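Long-range contacts in adenylyltransferase and sulfurtransferase uba4 (Chaetomium thermophilum, PDB 6YUB), which probably activates a ubiquitin-like sulfur carrier by adenylating its C-terminal glycine with ATP and then transfers sulfur to it, for tRNA thiolation and molybdenum cofactor synthesis: residues L252-D257 against Y265-L270; Q163-N168 against V247-L252; V69-L74 against K83-L88; F111-Q116 against R138-D143. All blocks are in the same frame, centred on the assembly; numbering follows the deposited sequence.

In the fold
This chain holds the ThiF-family adenylyltransferase part of a longer protein; two of the contacts build the antiparallel end of its mixed sheet and two pack connections around that sheet. Contacts 1 and 2 are neighbours: strand 250-255 pairs with 267-271 in contact 1 and with 161-167 in contact 2, L252 serves both, and their centres lie about 14 Å apart. At the zinc end, the P249 side chain of contact 2 is about 11 Å from the bound metal. Contact 3 lies in a loop that includes predicted ATP-binding residues, about 32 Å from contact 2 between centres. Contact 4 packs a loop on helix 135-148; its nearest atoms are about 6 Å from contact 3 and about 5 Å from contact 2.

Contact 1. Residues L252-D257 against Y265-L270; sequences LIYTYD and YSFRAL
Y254 lies against F267 in a stack that can be traced atom by atom along the tyrosine. Its CB meets F267 CE1 at 3.7 Å and CG lies equally close to that atom. CD1 then sits above the centre of the phenylalanine ring, 3.4 Å from F267 CZ, and CE1 follows at 3.6 Å from F267 CE2. The planes are 18° apart, an offset stack with centroids 4.3 Å from each other. Y254 CG is anti to the backbone N (chi1 174°) and F267 CG anti to its carbonyl carbon (chi1 -74°), which brings the rings together from a non-hydrogen-bonded pair. At the edge of the F267 ring comes L252 CD1. With an alanine at F267, the Y254 ring would probably lose its stacking surface and be free to tilt, with a gap opened beside L252. On the opposite face of the hairpin, I253 CD1 touches L270 CD1 at 3.7 Å. I253 and R268 exchange two backbone bonds, with T255 N to S266 O as a third. F267 also stacks on an aromatic ring of the other protein chain, and R268 pairs with an acidic side chain there, consistent with a part of the interface between the two chains.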
loop_
_atom_site.group_PDB
_atom_site.type_symbol
_atom_site.label_atom_id
_atom_site.label_comp_id
_atom_site.label_asym_id
_atom_site.label_seq_id
_atom_site.Cartn_x
_atom_site.Cartn_y
_atom_site.Cartn_z
ATOM N N LEU B 252 1.984 -9.526 -5.705
ATOM C CA LEU B 252 1.725 -8.646 -4.574
ATOM C C LEU B 252 0.221 -8.534 -4.362
ATOM O O LEU B 252 -0.524 -8.246 -5.307
ATOM C CB LEU B 252 2.332 -7.264 -4.808
ATOM C CG LEU B 252 2.258 -6.305 -3.617
ATOM C CD1 LEU B 252 3.151 -6.790 -2.487
ATOM C CD2 LEU B 252 2.634 -4.893 -4.033
ATOM N N ILE B 253 -0.221 -8.760 -3.129
ATOM C CA ILE B 253 -1.630 -8.663 -2.764
ATOM C C ILE B 253 -1.732 -7.749 -1.553
ATOM O O ILE B 253 -1.185 -8.061 -0.488
ATOM C CB ILE B 253 -2.248 -10.038 -2.458
ATOM C CG1 ILE B 253 -2.096 -10.967 -3.666
ATOM C CG2 ILE B 253 -3.716 -9.888 -2.070
ATOM C CD1 ILE B 253 -2.699 -12.339 -3.476
ATOM N N TYR B 254 -2.429 -6.629 -1.711
ATOM C CA TYR B 254 -2.662 -5.689 -0.623
ATOM C C TYR B 254 -4.128 -5.757 -0.219
ATOM O O TYR B 254 -5.011 -5.447 -1.024
ATOM C CB TYR B 254 -2.283 -4.268 -1.030
ATOM C CG TYR B 254 -2.645 -3.242 0.020
ATOM C CD1 TYR B 254 -2.266 -3.419 1.345
ATOM C CD2 TYR B 254 -3.368 -2.106 -0.309
ATOM C CE1 TYR B 254 -2.599 -2.496 2.312
ATOM C CE2 TYR B 254 -3.704 -1.171 0.652
ATOM C CZ TYR B 254 -3.316 -1.369 1.957
ATOM O OH TYR B 254 -3.647 -0.450 2.921
ATOM N N THR B 255 -4.380 -6.157 1.023
ATOM C CA THR B 255 -5.732 -6.273 1.554
ATOM C C THR B 255 -6.030 -5.072 2.442
ATOM O O THR B 255 -5.234 -4.727 3.320
ATOM C CB THR B 255 -5.898 -7.574 2.342
ATOM O OG1 THR B 255 -5.583 -8.686 1.496
ATOM C CG2 THR B 255 -7.327 -7.717 2.847
ATOM N N TYR B 256 -7.181 -4.446 2.210
ATOM C CA TYR B 256 -7.566 -3.195 2.866
ATOM C C TYR B 256 -8.881 -3.430 3.598
ATOM O O TYR B 256 -9.914 -3.676 2.967
ATOM C CB TYR B 256 -7.692 -2.076 1.835
ATOM C CG TYR B 256 -8.020 -0.705 2.389
ATOM C CD1 TYR B 256 -9.335 -0.324 2.625
ATOM C CD2 TYR B 256 -7.016 0.217 2.645
ATOM C CE1 TYR B 256 -9.638 0.929 3.118
ATOM C CE2 TYR B 256 -7.307 1.472 3.137
ATOM C CZ TYR B 256 -8.621 1.826 3.371
ATOM O OH TYR B 256 -8.923 3.084 3.859
ATOM N N ASP B 257 -8.842 -3.348 4.924
ATOM C CA ASP B 257 -10.017 -3.523 5.768
ATOM C C ASP B 257 -10.248 -2.242 6.557
ATOM O O ASP B 257 -9.344 -1.763 7.249
ATOM C CB ASP B 257 -9.847 -4.718 6.709
ATOM C CG ASP B 257 -11.153 -5.140 7.355
ATOM O OD1 ASP B 257 -11.867 -4.267 7.890
ATOM O OD2 ASP B 257 -11.470 -6.347 7.320
ATOM N N TYR B 265 0.485 -8.549 7.754
ATOM C CA TYR B 265 0.274 -9.339 6.548
ATOM C C TYR B 265 -0.865 -8.781 5.703
ATOM O O TYR B 265 -1.512 -9.518 4.952
ATOM C CB TYR B 265 0.029 -10.805 6.905
ATOM C CG TYR B 265 1.278 -11.468 7.444
ATOM C CD1 TYR B 265 2.319 -11.814 6.593
ATOM C CD2 TYR B 265 1.431 -11.719 8.802
ATOM C CE1 TYR B 265 3.469 -12.402 7.073
ATOM C CE2 TYR B 265 2.581 -12.312 9.293
ATOM C CZ TYR B 265 3.596 -12.651 8.422
ATOM O OH TYR B 265 4.746 -13.240 8.899
ATOM N N SER B 266 -1.115 -7.473 5.809
ATOM C CA SER B 266 -1.970 -6.811 4.832
ATOM C C SER B 266 -1.359 -6.894 3.440
ATOM O O SER B 266 -2.087 -6.998 2.448
ATOM C CB SER B 266 -2.196 -5.354 5.232
ATOM O OG SER B 266 -2.851 -5.273 6.486
ATOM N N PHE B 267 -0.031 -6.857 3.354
ATOM C CA PHE B 267 0.694 -7.104 2.115
ATOM C C PHE B 267 1.166 -8.557 2.103
ATOM O O PHE B 267 1.880 -8.985 3.013
ATOM C CB PHE B 267 1.895 -6.166 1.984
ATOM C CG PHE B 267 1.531 -4.752 1.653
ATOM C CD1 PHE B 267 1.390 -4.353 0.335
ATOM C CD2 PHE B 267 1.337 -3.819 2.654
ATOM C CE1 PHE B 267 1.060 -3.047 0.020
ATOM C CE2 PHE B 267 1.004 -2.509 2.347
ATOM C CZ PHE B 267 0.868 -2.124 1.030
ATOM N N ARG B 268 0.760 -9.308 1.085
ATOM C CA ARG B 268 1.231 -10.671 0.876
ATOM C C ARG B 268 2.020 -10.720 -0.427
ATOM O O ARG B 268 1.540 -10.255 -1.468
ATOM C CB ARG B 268 0.070 -11.668 0.823
ATOM C CG ARG B 268 -0.668 -11.861 2.137
ATOM C CD ARG B 268 0.249 -12.374 3.242
ATOM N NE ARG B 268 0.976 -13.582 2.866
ATOM C CZ ARG B 268 0.457 -14.807 2.875
ATOM N NH1 ARG B 268 -0.811 -14.997 3.223
ATOM N NH2 ARG B 268 1.204 -15.846 2.525
ATOM N N ALA B 269 3.225 -11.264 -0.363
ATOM C CA ALA B 269 4.093 -11.451 -1.524
ATOM C C ALA B 269 4.168 -12.949 -1.806
ATOM O O ALA B 269 4.883 -13.684 -1.120
ATOM C CB ALA B 269 5.477 -10.861 -1.270
ATOM N N LEU B 270 3.421 -13.398 -2.809
ATOM C CA LEU B 270 3.377 -14.804 -3.189
ATOM C C LEU B 270 4.305 -15.016 -4.378
ATOM O O LEU B 270 4.130 -14.382 -5.422
ATOM C CB LEU B 270 1.949 -15.223 -3.537
ATOM C CG LEU B 270 0.906 -14.943 -2.455
ATOM C CD1 LEU B 270 -0.485 -15.305 -2.937
ATOM C CD2 LEU B 270 1.246 -15.700 -1.173
#

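Contact 2. Residues Q163-N168 against V247-L252; sequences QLIVLN and VQPTLL
The carbonyl oxygen of L252 is held from two sources on one strand: L164 N donates to it at 3.0 Å, and Q163 CA sends a C-H contact to it at 3.1 Å. The return bond, L252 N to L164 O, completes the antiparallel hydrogen-bonded pair, its donor nearly along the C=O axis. Two residues further on, where V166 N would meet T250 O in a regular ladder, a water intervenes, accepting from V166 N and donating to T250 O, at 2.8 Å each. Between these points, I165 carries CG1 anti to its backbone N (chi1 -173°), which lays CG1 alongside T250 O and takes CD1 to 4.2 Å from P249 CG. L251 CD1 reaches L164 O (3.7 Å) and I165 CB. P249 CB lies 3.3 Å from V166 O, with CG close by. Past the L164-L252 pair, then, the strands diverge toward the zinc-binding end: a water replaces the direct V166 N to T250 O bond, and proline carbons lie against V166 O.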
loop_
_atom_site.group_PDB
_atom_site.type_symbol
_atom_site.label_atom_id
_atom_site.label_comp_id
_atom_site.label_asym_id
_atom_site.label_seq_id
_atom_site.Cartn_x
_atom_site.Cartn_y
_atom_site.Cartn_z
ATOM N N GLN B 163 -3.911 -6.082 -6.502
ATOM C CA GLN B 163 -2.892 -7.031 -6.924
ATOM C C GLN B 163 -1.966 -6.387 -7.941
ATOM O O GLN B 163 -2.345 -5.452 -8.645
ATOM C CB GLN B 163 -3.522 -8.294 -7.531
ATOM C CG GLN B 163 -4.472 -9.018 -6.596
ATOM C CD GLN B 163 -4.963 -10.333 -7.168
ATOM O OE1 GLN B 163 -5.570 -11.142 -6.465
ATOM N NE2 GLN B 163 -4.707 -10.551 -8.451
ATOM N N LEU B 164 -0.743 -6.908 -8.015
ATOM C CA LEU B 164 0.245 -6.427 -8.970
ATOM C C LEU B 164 1.229 -7.545 -9.272
ATOM O O LEU B 164 1.606 -8.306 -8.376
ATOM C CB LEU B 164 0.989 -5.200 -8.431
ATOM C CG LEU B 164 2.170 -4.701 -9.263
ATOM C CD1 LEU B 164 2.086 -3.194 -9.444
ATOM C CD2 LEU B 164 3.475 -5.078 -8.593
ATOM N N ILE B 165 1.636 -7.643 -10.535
ATOM C CA ILE B 165 2.600 -8.658 -10.942
ATOM C C ILE B 165 3.252 -8.219 -12.244
ATOM O O ILE B 165 2.602 -7.639 -13.117
ATOM C CB ILE B 165 1.928 -10.045 -11.082
ATOM C CG1 ILE B 165 2.987 -11.118 -11.338
ATOM C CG2 ILE B 165 0.899 -10.032 -12.207
ATOM C CD1 ILE B 165 2.527 -12.515 -10.992
ATOM N N VAL B 166 4.544 -8.509 -12.367
ATOM C CA VAL B 166 5.309 -8.273 -13.586
ATOM C C VAL B 166 5.407 -9.591 -14.342
ATOM O O VAL B 166 5.805 -10.623 -13.771
ATOM C CB VAL B 166 6.703 -7.711 -13.270
ATOM C CG1 VAL B 166 7.481 -7.432 -14.551
ATOM C CG2 VAL B 166 6.585 -6.451 -12.430
ATOM N N LEU B 167 5.041 -9.563 -15.623
ATOM C CA LEU B 167 4.927 -10.773 -16.426
ATOM C C LEU B 167 5.777 -10.653 -17.681
ATOM O O LEU B 167 6.004 -9.554 -18.202
ATOM C CB LEU B 167 3.462 -11.041 -16.814
ATOM C CG LEU B 167 2.477 -11.191 -15.656
ATOM C CD1 LEU B 167 1.043 -10.992 -16.133
ATOM C CD2 LEU B 167 2.638 -12.554 -14.996
ATOM N N ASN B 168 6.239 -11.802 -18.163
ATOM C CA ASN B 168 6.970 -11.901 -19.426
ATOM C C ASN B 168 8.112 -10.892 -19.483
ATOM O O ASN B 168 8.348 -10.240 -20.503
ATOM C CB ASN B 168 6.023 -11.721 -20.613
ATOM C CG ASN B 168 6.652 -12.134 -21.928
ATOM O OD1 ASN B 168 7.438 -13.078 -21.984
ATOM N ND2 ASN B 168 6.307 -11.421 -23.000
ATOM N N VAL B 247 12.138 -14.057 -13.536
ATOM C CA VAL B 247 11.735 -15.354 -14.078
ATOM C C VAL B 247 10.659 -15.985 -13.204
ATOM O O VAL B 247 9.716 -16.611 -13.708
ATOM C CB VAL B 247 12.960 -16.274 -14.229
ATOM C CG1 VAL B 247 12.523 -17.722 -14.405
ATOM C CG2 VAL B 247 13.806 -15.825 -15.413
ATOM N N GLN B 248 10.783 -15.838 -11.883
ATOM C CA GLN B 248 9.764 -16.271 -10.926
ATOM C C GLN B 248 9.300 -15.025 -10.185
ATOM O O GLN B 248 9.837 -14.689 -9.119
ATOM C CB GLN B 248 10.307 -17.328 -9.967
ATOM C CG GLN B 248 10.501 -18.687 -10.607
ATOM C CD GLN B 248 10.843 -19.770 -9.599
ATOM O OE1 GLN B 248 10.026 -20.117 -8.743
ATOM N NE2 GLN B 248 12.055 -20.301 -9.690
ATOM N N PRO B 249 8.316 -14.305 -10.714
ATOM C CA PRO B 249 7.935 -13.018 -10.124
ATOM C C PRO B 249 7.063 -13.199 -8.888
ATOM O O PRO B 249 6.548 -14.278 -8.597
ATOM C CB PRO B 249 7.160 -12.328 -11.255
ATOM C CG PRO B 249 6.527 -13.476 -12.009
ATOM C CD PRO B 249 7.507 -14.636 -11.909
ATOM N N THR B 250 6.902 -12.098 -8.163
ATOM C CA THR B 250 6.076 -12.055 -6.968
ATOM C C THR B 250 4.691 -11.532 -7.315
ATOM O O THR B 250 4.552 -10.569 -8.076
ATOM C CB THR B 250 6.715 -11.161 -5.901
ATOM O OG1 THR B 250 7.968 -11.722 -5.488
ATOM C CG2 THR B 250 5.800 -11.017 -4.697
ATOM N N LEU B 251 3.669 -12.171 -6.758
ATOM C CA LEU B 251 2.303 -11.659 -6.830
ATOM C C LEU B 251 2.042 -10.847 -5.566
ATOM O O LEU B 251 1.905 -11.412 -4.476
ATOM C CB LEU B 251 1.293 -12.793 -6.968
ATOM C CG LEU B 251 -0.172 -12.365 -6.868
ATOM C CD1 LEU B 251 -0.529 -11.361 -7.966
ATOM C CD2 LEU B 251 -1.095 -13.572 -6.928
ATOM N N LEU B 252 1.984 -9.526 -5.705
ATOM C CA LEU B 252 1.725 -8.646 -4.574
ATOM C C LEU B 252 0.221 -8.534 -4.362
ATOM O O LEU B 252 -0.524 -8.246 -5.307
ATOM C CB LEU B 252 2.332 -7.264 -4.808
ATOM C CG LEU B 252 2.258 -6.305 -3.617
ATOM C CD1 LEU B 252 3.151 -6.790 -2.487
ATOM C CD2 LEU B 252 2.634 -4.893 -4.033
HETATM O O HOH W 1 5.867 -8.942 -9.905
#

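Contact 3. Residues V69-L74 against K83-L88; sequences VETSNL and KRVGML
V69 pairs through both its backbone groups with the type II turn R84-M87: V69 N donates to M87 O at 2.8 Å, nearly straight, and G86 N donates to V69 O at 3.0 Å from a position tilted out of the carbonyl plane. The turn itself is closed by M87 N to R84 O, and G86 has backbone angles that call for glycine. The V69 side chain fits into the mouth of this turn. Its CB stands 3.5 Å from R84 O and its CG2, anti to the carbonyl carbon, 3.4 Å from M87 O. CG1, the other branch, lies beside V85, 4.0 Å from V85 CG2. That same V85 methyl reaches across to T71 OG1 at 3.7 Å, so V85 rests on the loop at two points. A glycine in place of V69 would probably open a gap beside R84 O and M87 O and let V85 shift. R84 NE is bonded to S92 OG on helix 89-100, for which L88 is the N-cap residue, and V69 also packs on K89. Residues 69-74 include S72, N73 and L74, predicted to bind ATP together with H75 and R76; the contact is thus consistent with holding the nucleotide-site loop of a ThiF/MoeB-type activating domain.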
loop_
_atom_site.group_PDB
_atom_site.type_symbol
_atom_site.label_atom_id
_atom_site.label_comp_id
_atom_site.label_asym_id
_atom_site.label_seq_id
_atom_site.Cartn_x
_atom_site.Cartn_y
_atom_site.Cartn_z
ATOM N N VAL B 69 -15.198 10.940 -18.202
ATOM C CA VAL B 69 -15.067 11.255 -16.785
ATOM C C VAL B 69 -16.447 11.367 -16.152
ATOM O O VAL B 69 -17.365 11.981 -16.718
ATOM C CB VAL B 69 -14.268 12.558 -16.602
ATOM C CG1 VAL B 69 -14.263 12.997 -15.139
ATOM C CG2 VAL B 69 -12.844 12.381 -17.121
ATOM N N GLU B 70 -16.600 10.775 -14.970
ATOM C CA GLU B 70 -17.852 10.803 -14.230
ATOM C C GLU B 70 -17.596 11.282 -12.810
ATOM O O GLU B 70 -16.520 11.067 -12.247
ATOM C CB GLU B 70 -18.522 9.420 -14.197
ATOM C CG GLU B 70 -19.004 8.930 -15.548
ATOM C CD GLU B 70 -19.608 7.537 -15.488
ATOM O OE1 GLU B 70 -18.943 6.615 -14.970
ATOM O OE2 GLU B 70 -20.753 7.366 -15.953
ATOM N N THR B 71 -18.611 11.932 -12.231
ATOM C CA THR B 71 -18.469 12.503 -10.897
ATOM C C THR B 71 -18.245 11.422 -9.849
ATOM O O THR B 71 -17.471 11.614 -8.901
ATOM C CB THR B 71 -19.713 13.325 -10.550
ATOM O OG1 THR B 71 -19.936 14.307 -11.568
ATOM C CG2 THR B 71 -19.545 14.015 -9.197
ATOM N N SER B 72 -18.916 10.279 -9.999
ATOM C CA SER B 72 -18.873 9.224 -8.995
ATOM C C SER B 72 -17.557 8.460 -8.975
ATOM O O SER B 72 -17.389 7.597 -8.107
ATOM C CB SER B 72 -20.031 8.250 -9.233
ATOM O OG SER B 72 -19.984 7.717 -10.545
ATOM N N ASN B 73 -16.633 8.742 -9.890
ATOM C CA ASN B 73 -15.338 8.078 -9.913
ATOM C C ASN B 73 -14.196 8.984 -9.472
ATOM O O ASN B 73 -13.047 8.531 -9.416
ATOM C CB ASN B 73 -15.044 7.538 -11.319
ATOM C CG ASN B 73 -16.002 6.439 -11.736
ATOM O OD1 ASN B 73 -16.519 5.699 -10.899
ATOM N ND2 ASN B 73 -16.242 6.325 -13.038
ATOM N N LEU B 74 -14.477 10.249 -9.149
ATOM C CA LEU B 74 -13.406 11.179 -8.820
ATOM C C LEU B 74 -12.706 10.800 -7.521
ATOM O O LEU B 74 -11.519 11.092 -7.356
ATOM C CB LEU B 74 -13.959 12.602 -8.736
ATOM C CG LEU B 74 -14.411 13.201 -10.069
ATOM C CD1 LEU B 74 -15.119 14.533 -9.855
ATOM C CD2 LEU B 74 -13.226 13.370 -11.008
ATOM N N LYS B 83 -14.719 19.925 -13.366
ATOM C CA LYS B 83 -15.105 20.673 -14.556
ATOM C C LYS B 83 -14.833 19.905 -15.843
ATOM O O LYS B 83 -15.257 20.352 -16.910
ATOM C CB LYS B 83 -14.374 22.017 -14.598
ATOM C CG LYS B 83 -14.629 22.898 -13.389
ATOM N N ARG B 84 -14.140 18.769 -15.770
ATOM C CA ARG B 84 -13.885 17.940 -16.941
ATOM C C ARG B 84 -14.797 16.723 -17.002
ATOM O O ARG B 84 -14.578 15.836 -17.832
ATOM C CB ARG B 84 -12.415 17.508 -16.972
ATOM C CG ARG B 84 -11.449 18.675 -17.072
ATOM C CD ARG B 84 -10.093 18.250 -17.624
ATOM N NE ARG B 84 -9.333 17.434 -16.689
ATOM C CZ ARG B 84 -8.498 17.915 -15.773
ATOM N NH1 ARG B 84 -8.306 19.222 -15.656
ATOM N NH2 ARG B 84 -7.844 17.082 -14.975
ATOM N N VAL B 85 -15.823 16.666 -16.150
ATOM C CA VAL B 85 -16.819 15.610 -16.247
ATOM C C VAL B 85 -17.482 15.675 -17.614
ATOM O O VAL B 85 -17.866 16.752 -18.090
ATOM C CB VAL B 85 -17.840 15.735 -15.110
ATOM C CG1 VAL B 85 -19.045 14.838 -15.372
ATOM C CG2 VAL B 85 -17.195 15.383 -13.778
ATOM N N GLY B 86 -17.634 14.512 -18.245
ATOM C CA GLY B 86 -18.133 14.424 -19.592
ATOM C C GLY B 86 -17.064 14.370 -20.657
ATOM O O GLY B 86 -17.344 13.938 -21.785
ATOM N N MET B 87 -15.849 14.803 -20.337
ATOM C CA MET B 87 -14.732 14.718 -21.264
ATOM C C MET B 87 -14.149 13.309 -21.248
ATOM O O MET B 87 -14.258 12.577 -20.260
ATOM C CB MET B 87 -13.661 15.742 -20.887
ATOM C CG MET B 87 -12.445 15.759 -21.799
ATOM S SD MET B 87 -11.086 16.741 -21.106
ATOM C CE MET B 87 -11.846 18.362 -21.014
ATOM N N LEU B 88 -13.538 12.928 -22.369
ATOM C CA LEU B 88 -12.819 11.667 -22.441
ATOM C C LEU B 88 -11.780 11.590 -21.327
ATOM O O LEU B 88 -11.060 12.556 -21.055
ATOM C CB LEU B 88 -12.140 11.525 -23.802
ATOM C CG LEU B 88 -13.048 11.344 -25.018
ATOM C CD1 LEU B 88 -12.223 11.283 -26.295
ATOM C CD2 LEU B 88 -13.895 10.095 -24.870
#

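Contact 4. Residues F111-Q116 against R138-D143; sequences FDLTPQ and RYLISD
The innermost shell is the CD2 methyl of L140, which presses on the loop backbone and on two side chains: it is 3.5 Å from P115 N and 3.6 Å from T114 C. The same methyl meets the L113 CD2 methyl at 3.8 Å, and the proline ring, crossing the leucine at about a right angle, offers CD at 3.9 Å. The other L140 methyl, CD1, comes to 4.1 Å from P115 CA. With CG anti to the backbone N, the L140 chi1 of 171° carries CG and its two methyls to the loop. L113 CD2 is shared, since I141 CG1 touches it at 4.2 Å, so one loop methyl sits between two neighbouring helix residues. All of this is apolar packing.

A second shell fixes both sides. N117 binds T114 N and D112 O and so holds the loop's course, while I293 covers P115 and L140 together. On the helix, D143 forms a salt bridge with R186, and I141 packs inward on D130 and L152. Helix 135-148 is the beta-alpha-beta crossover between parallel strands 127-130 and 152-158, as in Rossmann-type folds, and here the loop after strand 105-109 packs on its flank.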
loop_
_atom_site.group_PDB
_atom_site.type_symbol
_atom_site.label_atom_id
_atom_site.label_comp_id
_atom_site.label_asym_id
_atom_site.label_seq_id
_atom_site.Cartn_x
_atom_site.Cartn_y
_atom_site.Cartn_z
ATOM N N PHE B 111 -10.366 5.375 -27.730
ATOM C CA PHE B 111 -11.300 4.292 -28.017
ATOM C C PHE B 111 -10.885 3.050 -27.237
ATOM O O PHE B 111 -9.739 2.921 -26.792
ATOM C CB PHE B 111 -11.370 3.987 -29.519
ATOM C CG PHE B 111 -10.025 3.903 -30.184
ATOM C CD1 PHE B 111 -9.322 2.710 -30.217
ATOM C CD2 PHE B 111 -9.465 5.020 -30.786
ATOM C CE1 PHE B 111 -8.087 2.632 -30.831
ATOM C CE2 PHE B 111 -8.233 4.949 -31.401
ATOM C CZ PHE B 111 -7.541 3.753 -31.424
ATOM N N ASP B 112 -11.838 2.134 -27.087
ATOM C CA ASP B 112 -11.611 0.921 -26.319
ATOM C C ASP B 112 -10.588 0.020 -26.997
ATOM O O ASP B 112 -10.569 -0.113 -28.226
ATOM C CB ASP B 112 -12.924 0.149 -26.148
ATOM C CG ASP B 112 -13.957 0.916 -25.355
ATOM O OD1 ASP B 112 -13.602 1.953 -24.755
ATOM O OD2 ASP B 112 -15.129 0.478 -25.338
ATOM N N LEU B 113 -9.738 -0.600 -26.186
ATOM C CA LEU B 113 -8.908 -1.698 -26.666
ATOM C C LEU B 113 -9.767 -2.947 -26.826
ATOM O O LEU B 113 -10.605 -3.257 -25.975
ATOM C CB LEU B 113 -7.757 -1.961 -25.696
ATOM C CG LEU B 113 -6.742 -3.023 -26.117
ATOM C CD1 LEU B 113 -5.322 -2.486 -26.007
ATOM C CD2 LEU B 113 -6.899 -4.283 -25.277
ATOM N N THR B 114 -9.571 -3.651 -27.933
ATOM C CA THR B 114 -10.377 -4.833 -28.229
ATOM C C THR B 114 -9.513 -5.917 -28.863
ATOM O O THR B 114 -8.380 -5.644 -29.272
ATOM C CB THR B 114 -11.532 -4.490 -29.176
ATOM O OG1 THR B 114 -11.007 -4.220 -30.482
ATOM C CG2 THR B 114 -12.302 -3.275 -28.680
ATOM N N PRO B 115 -10.012 -7.151 -28.974
ATOM C CA PRO B 115 -9.234 -8.185 -29.677
ATOM C C PRO B 115 -8.909 -7.815 -31.112
ATOM O O PRO B 115 -7.922 -8.323 -31.657
ATOM C CB PRO B 115 -10.140 -9.425 -29.602
ATOM C CG PRO B 115 -11.011 -9.185 -28.390
ATOM C CD PRO B 115 -11.244 -7.691 -28.365
ATOM N N GLN B 116 -9.698 -6.938 -31.738
ATOM C CA GLN B 116 -9.472 -6.553 -33.125
ATOM C C GLN B 116 -8.407 -5.472 -33.288
ATOM O O GLN B 116 -7.885 -5.298 -34.396
ATOM C CB GLN B 116 -10.778 -6.054 -33.760
ATOM C CG GLN B 116 -11.767 -7.149 -34.122
ATOM C CD GLN B 116 -12.373 -7.820 -32.906
ATOM O OE1 GLN B 116 -12.798 -7.153 -31.961
ATOM N NE2 GLN B 116 -12.406 -9.155 -32.917
ATOM N N ARG B 138 -7.546 -8.449 -19.264
ATOM C CA ARG B 138 -6.253 -8.867 -18.733
ATOM C C ARG B 138 -5.693 -10.048 -19.517
ATOM O O ARG B 138 -4.506 -10.069 -19.868
ATOM C CB ARG B 138 -6.377 -9.222 -17.252
ATOM C CG ARG B 138 -6.185 -8.032 -16.326
ATOM C CD ARG B 138 -5.679 -8.451 -14.951
ATOM N NE ARG B 138 -6.720 -9.060 -14.127
ATOM C CZ ARG B 138 -7.736 -8.387 -13.592
ATOM N NH1 ARG B 138 -7.857 -7.084 -13.806
ATOM N NH2 ARG B 138 -8.634 -9.019 -12.848
ATOM N N TYR B 139 -6.534 -11.049 -19.796
ATOM C CA TYR B 139 -6.072 -12.202 -20.560
ATOM C C TYR B 139 -5.712 -11.808 -21.985
ATOM O O TYR B 139 -4.731 -12.309 -22.546
ATOM C CB TYR B 139 -7.139 -13.300 -20.551
ATOM C CG TYR B 139 -7.205 -14.070 -19.247
ATOM C CD1 TYR B 139 -6.356 -15.138 -19.007
ATOM C CD2 TYR B 139 -8.116 -13.723 -18.256
ATOM C CE1 TYR B 139 -6.409 -15.846 -17.816
ATOM C CE2 TYR B 139 -8.176 -14.422 -17.064
ATOM C CZ TYR B 139 -7.320 -15.481 -16.851
ATOM O OH TYR B 139 -7.378 -16.182 -15.669
ATOM N N LEU B 140 -6.482 -10.898 -22.584
ATOM C CA LEU B 140 -6.171 -10.435 -23.931
ATOM C C LEU B 140 -4.815 -9.745 -23.972
ATOM O O LEU B 140 -3.996 -10.003 -24.861
ATOM C CB LEU B 140 -7.269 -9.491 -24.425
ATOM C CG LEU B 140 -6.975 -8.753 -25.730
ATOM C CD1 LEU B 140 -6.698 -9.755 -26.852
ATOM C CD2 LEU B 140 -8.129 -7.825 -26.103
ATOM N N ILE B 141 -4.563 -8.846 -23.020
ATOM C CA ILE B 141 -3.304 -8.108 -23.016
ATOM C C ILE B 141 -2.133 -9.055 -22.781
ATOM O O ILE B 141 -1.111 -8.987 -23.474
ATOM C CB ILE B 141 -3.359 -6.978 -21.969
ATOM C CG1 ILE B 141 -4.393 -5.929 -22.386
ATOM C CG2 ILE B 141 -1.995 -6.332 -21.806
ATOM C CD1 ILE B 141 -4.864 -5.037 -21.244
ATOM N N SER B 142 -2.266 -9.965 -21.817
ATOM C CA SER B 142 -1.219 -10.958 -21.595
ATOM C C SER B 142 -0.912 -11.728 -22.875
ATOM O O SER B 142 0.248 -11.833 -23.295
ATOM C CB SER B 142 -1.635 -11.913 -20.478
ATOM O OG SER B 142 -0.534 -12.671 -20.016
ATOM N N ASP B 143 -1.949 -12.272 -23.517
ATOM C CA ASP B 143 -1.747 -13.018 -24.755
ATOM C C ASP B 143 -0.968 -12.198 -25.776
ATOM O O ASP B 143 0.045 -12.658 -26.317
ATOM C CB ASP B 143 -3.102 -13.453 -25.317
ATOM C CG ASP B 143 -3.770 -14.518 -24.462
ATOM O OD1 ASP B 143 -3.110 -15.033 -23.529
ATOM O OD2 ASP B 143 -4.950 -14.838 -24.716
#